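Local coordinates for conjugal transfer protein TRWB (Escherichia coli, PDB 1E9R), which serves as the coupling protein of bacterial conjugation, a hexameric P-loop ATPase-like protein that probably helps drive DNA transfer between cells, at residues E52-K66 against R305-S317. Numbering follows the deposited sequence.
Sequences EPRHLLVNGATGTGK and RKAGLRVVAGLQS. With SO4 (sulfate ion), chain I.
The strand that feeds the phosphate-binding loop of this P-loop NTPase, L56-N59, pairs in parallel with L309-L315, their axes 20° apart. The ladder alternates between the two strands: L56 N gives to V311 O, A313 N to L56 O, V58 N to A313 O (2.8 Å, nearly straight at 176°) and L315 N to V58 O. Before the first rung a side chain stands in for the backbone, ND1 of H55 accepting the N-H of V311 at 3.0 Å. At the far end L315 O is gripped from opposite faces of its carbonyl plane by G60 N and by ND2 of N59 (2.6 Å); CG of N59, anti to the backbone N (chi1 -164°), carries the amide forward, to the side of G60.

The loop beyond matches a Walker A motif. K66, bent at chi3 and chi4, swings NZ back to sulfate O3 (2.6 Å) and to G60 O (2.7 Å). Backbone N-H groups of G63, G65 and K66, joined by S67 N, also bind the sulfate, which probably marks a nucleotide phosphate site.

At the opposite end R310 NE forms a salt bridge with the anti lone pair of E52 OE1, in the guanidinium plane (2.6 Å); OE2 of E52 pairs with R80. P53 CD lies over a guanidinium face, and NH1 hydrogen-bonds to G308 O from above its carbonyl plane. A methionine in place of R310 would probably leave E52 OE1 without this charged mate and G308 O without its side-chain donor.

V58 CG2 meets V312 CG1 at 4.3 Å under L70 of helix 66-79, where L73 also touches L56 and V312; L57 CD1 and L315 CB meet on the other face. Strands 339-342 and 281-285 flank the pair, and T302 and T332 of a second subunit approach Q316.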
# COMPACT_ATOMS: atom_id res chain seq x y z
N GLU B 52 9.96 32.48 -18.75
CA GLU B 52 8.72 32.28 -19.49
C GLU B 52 8.50 30.89 -20.09
O GLU B 52 7.47 30.27 -19.85
CB GLU B 52 8.60 33.33 -20.59
CG GLU B 52 8.27 34.70 -20.08
CD GLU B 52 8.27 35.71 -21.18
OE1 GLU B 52 8.06 35.31 -22.35
OE2 GLU B 52 8.47 36.90 -20.88
N PRO B 53 9.45 30.40 -20.89
CA PRO B 53 9.28 29.07 -21.50
C PRO B 53 9.60 27.90 -20.57
O PRO B 53 9.61 26.74 -21.01
CB PRO B 53 10.20 29.14 -22.71
CG PRO B 53 11.31 29.99 -22.23
CD PRO B 53 10.62 31.09 -21.47
N ARG B 54 9.85 28.19 -19.29
CA ARG B 54 10.12 27.14 -18.30
C ARG B 54 8.87 26.95 -17.42
O ARG B 54 8.88 26.20 -16.44
CB ARG B 54 11.37 27.46 -17.48
CG ARG B 54 12.67 27.19 -18.25
CD ARG B 54 13.95 27.31 -17.39
NE ARG B 54 14.20 28.67 -16.87
CZ ARG B 54 15.24 29.01 -16.11
NH1 ARG B 54 16.15 28.11 -15.77
NH2 ARG B 54 15.39 30.27 -15.70
N HIS B 55 7.81 27.65 -17.79
CA HIS B 55 6.50 27.54 -17.16
C HIS B 55 6.30 28.00 -15.73
O HIS B 55 7.25 28.11 -14.95
CB HIS B 55 6.01 26.10 -17.34
CG HIS B 55 6.36 25.54 -18.68
ND1 HIS B 55 5.98 26.13 -19.86
CD2 HIS B 55 7.16 24.50 -19.03
CE1 HIS B 55 6.53 25.50 -20.88
NE2 HIS B 55 7.25 24.50 -20.40
N LEU B 56 5.03 28.25 -15.40
CA LEU B 56 4.62 28.75 -14.10
C LEU B 56 3.44 27.99 -13.52
O LEU B 56 2.39 27.85 -14.17
CB LEU B 56 4.24 30.22 -14.22
CG LEU B 56 3.81 30.92 -12.92
CD1 LEU B 56 5.04 31.13 -12.05
CD2 LEU B 56 3.16 32.26 -13.22
N LEU B 57 3.60 27.54 -12.28
CA LEU B 57 2.54 26.82 -11.58
C LEU B 57 1.98 27.73 -10.50
O LEU B 57 2.70 28.17 -9.62
CB LEU B 57 3.11 25.54 -10.97
CG LEU B 57 2.10 24.60 -10.30
CD1 LEU B 57 1.02 24.20 -11.30
CD2 LEU B 57 2.82 23.37 -9.80
N VAL B 58 0.69 28.05 -10.57
CA VAL B 58 0.05 28.92 -9.58
C VAL B 58 -0.78 28.07 -8.62
O VAL B 58 -1.89 27.67 -8.94
CB VAL B 58 -0.88 29.94 -10.26
CG1 VAL B 58 -1.47 30.85 -9.22
CG2 VAL B 58 -0.09 30.74 -11.27
N ASN B 59 -0.22 27.82 -7.44
CA ASN B 59 -0.85 26.97 -6.43
C ASN B 59 -1.57 27.75 -5.32
O ASN B 59 -0.99 28.62 -4.67
CB ASN B 59 0.25 26.07 -5.84
CG ASN B 59 -0.30 24.88 -5.07
OD1 ASN B 59 0.42 24.29 -4.28
ND2 ASN B 59 -1.56 24.53 -5.29
N GLY B 60 -2.84 27.42 -5.10
CA GLY B 60 -3.60 28.10 -4.07
C GLY B 60 -5.02 27.58 -3.94
O GLY B 60 -5.63 27.18 -4.93
N ALA B 61 -5.55 27.61 -2.72
CA ALA B 61 -6.91 27.14 -2.44
C ALA B 61 -7.93 28.04 -3.14
O ALA B 61 -7.57 29.05 -3.75
CB ALA B 61 -7.16 27.13 -0.94
N THR B 62 -9.21 27.67 -3.07
CA THR B 62 -10.27 28.45 -3.71
C THR B 62 -10.33 29.86 -3.15
O THR B 62 -10.18 30.06 -1.95
CB THR B 62 -11.68 27.85 -3.48
OG1 THR B 62 -11.66 26.44 -3.72
CG2 THR B 62 -12.69 28.49 -4.43
N GLY B 63 -10.58 30.83 -4.03
CA GLY B 63 -10.69 32.21 -3.59
C GLY B 63 -9.40 32.93 -3.26
O GLY B 63 -9.43 34.12 -2.97
N THR B 64 -8.26 32.24 -3.31
CA THR B 64 -7.00 32.89 -3.00
C THR B 64 -6.52 33.89 -4.06
O THR B 64 -5.63 34.69 -3.79
CB THR B 64 -5.89 31.85 -2.75
OG1 THR B 64 -5.81 30.93 -3.84
CG2 THR B 64 -6.17 31.09 -1.48
N GLY B 65 -7.11 33.86 -5.25
CA GLY B 65 -6.73 34.80 -6.30
C GLY B 65 -6.03 34.27 -7.55
O GLY B 65 -5.46 35.06 -8.31
N LYS B 66 -6.07 32.96 -7.78
CA LYS B 66 -5.41 32.37 -8.95
C LYS B 66 -5.87 32.98 -10.28
O LYS B 66 -5.05 33.27 -11.16
CB LYS B 66 -5.66 30.85 -8.98
CG LYS B 66 -5.12 30.09 -7.78
CD LYS B 66 -5.29 28.58 -7.95
CE LYS B 66 -6.75 28.18 -7.95
NZ LYS B 66 -7.40 28.38 -6.64
N ARG B 305 10.16 24.33 -25.78
CA ARG B 305 10.89 25.61 -25.75
C ARG B 305 11.23 26.10 -27.16
O ARG B 305 11.22 27.31 -27.41
CB ARG B 305 12.17 25.49 -24.92
CG ARG B 305 13.19 26.59 -25.21
CD ARG B 305 14.50 26.36 -24.49
NE ARG B 305 14.46 26.91 -23.14
CZ ARG B 305 14.38 28.21 -22.87
NH1 ARG B 305 14.34 29.09 -23.87
NH2 ARG B 305 14.35 28.64 -21.61
N LYS B 306 11.55 25.17 -28.05
CA LYS B 306 11.89 25.52 -29.42
C LYS B 306 10.66 26.10 -30.12
O LYS B 306 10.79 26.91 -31.05
CB LYS B 306 12.38 24.29 -30.17
CG LYS B 306 13.85 24.34 -30.62
CD LYS B 306 14.81 24.62 -29.45
CE LYS B 306 16.25 24.30 -29.84
NZ LYS B 306 16.69 25.00 -31.09
N ALA B 307 9.48 25.69 -29.68
CA ALA B 307 8.25 26.19 -30.28
C ALA B 307 7.82 27.48 -29.60
O ALA B 307 6.94 28.17 -30.09
CB ALA B 307 7.14 25.16 -30.16
N GLY B 308 8.44 27.80 -28.47
CA GLY B 308 8.11 29.03 -27.76
C GLY B 308 6.88 28.88 -26.90
O GLY B 308 6.15 29.84 -26.68
N LEU B 309 6.66 27.67 -26.40
CA LEU B 309 5.51 27.37 -25.55
C LEU B 309 5.76 27.82 -24.13
O LEU B 309 6.80 27.49 -23.53
CB LEU B 309 5.23 25.86 -25.56
CG LEU B 309 3.84 25.31 -25.21
CD1 LEU B 309 3.98 24.35 -24.03
CD2 LEU B 309 2.86 26.43 -24.90
N ARG B 310 4.80 28.57 -23.60
CA ARG B 310 4.85 29.10 -22.25
C ARG B 310 3.54 28.71 -21.59
O ARG B 310 2.49 29.21 -21.98
CB ARG B 310 4.97 30.63 -22.29
CG ARG B 310 6.23 31.12 -22.98
CD ARG B 310 6.01 32.49 -23.59
NE ARG B 310 7.26 33.22 -23.75
CZ ARG B 310 8.26 32.87 -24.56
NH1 ARG B 310 8.15 31.78 -25.31
NH2 ARG B 310 9.35 33.63 -24.62
N VAL B 311 3.62 27.82 -20.61
CA VAL B 311 2.41 27.37 -19.91
C VAL B 311 2.25 27.95 -18.51
O VAL B 311 3.21 28.04 -17.74
CB VAL B 311 2.38 25.82 -19.80
CG1 VAL B 311 1.06 25.36 -19.17
CG2 VAL B 311 2.58 25.20 -21.18
N VAL B 312 1.03 28.36 -18.20
CA VAL B 312 0.70 28.91 -16.89
C VAL B 312 -0.50 28.10 -16.45
O VAL B 312 -1.54 28.13 -17.11
CB VAL B 312 0.32 30.40 -16.96
CG1 VAL B 312 -0.05 30.91 -15.58
CG2 VAL B 312 1.47 31.20 -17.53
N ALA B 313 -0.35 27.36 -15.36
CA ALA B 313 -1.44 26.52 -14.88
C ALA B 313 -1.79 26.77 -13.43
O ALA B 313 -0.91 26.92 -12.59
CB ALA B 313 -1.07 25.04 -15.08
N GLY B 314 -3.08 26.84 -13.16
CA GLY B 314 -3.53 27.04 -11.79
C GLY B 314 -3.73 25.66 -11.20
O GLY B 314 -4.02 24.71 -11.94
N LEU B 315 -3.57 25.53 -9.89
CA LEU B 315 -3.74 24.24 -9.21
C LEU B 315 -4.27 24.49 -7.82
O LEU B 315 -3.53 24.97 -6.97
CB LEU B 315 -2.40 23.51 -9.10
CG LEU B 315 -2.44 22.12 -8.44
CD1 LEU B 315 -3.24 21.18 -9.33
CD2 LEU B 315 -1.03 21.59 -8.23
N GLN B 316 -5.54 24.17 -7.57
CA GLN B 316 -6.10 24.40 -6.25
C GLN B 316 -5.79 23.28 -5.26
O GLN B 316 -5.63 23.54 -4.07
CB GLN B 316 -7.61 24.61 -6.31
CG GLN B 316 -8.40 23.33 -6.43
CD GLN B 316 -9.85 23.50 -6.02
OE1 GLN B 316 -10.53 24.43 -6.47
NE2 GLN B 316 -10.34 22.60 -5.16
N SER B 317 -5.70 22.04 -5.75
CA SER B 317 -5.40 20.91 -4.87
C SER B 317 -4.34 19.99 -5.46
O SER B 317 -4.54 19.40 -6.52
CB SER B 317 -6.67 20.09 -4.59
OG SER B 317 -6.37 18.96 -3.78
S SO4 I . -9.28 31.74 -7.09
O1 SO4 I . -9.41 32.88 -6.19
O2 SO4 I . -9.01 32.24 -8.45
O3 SO4 I . -8.17 30.87 -6.64
O4 SO4 I . -10.54 30.98 -7.08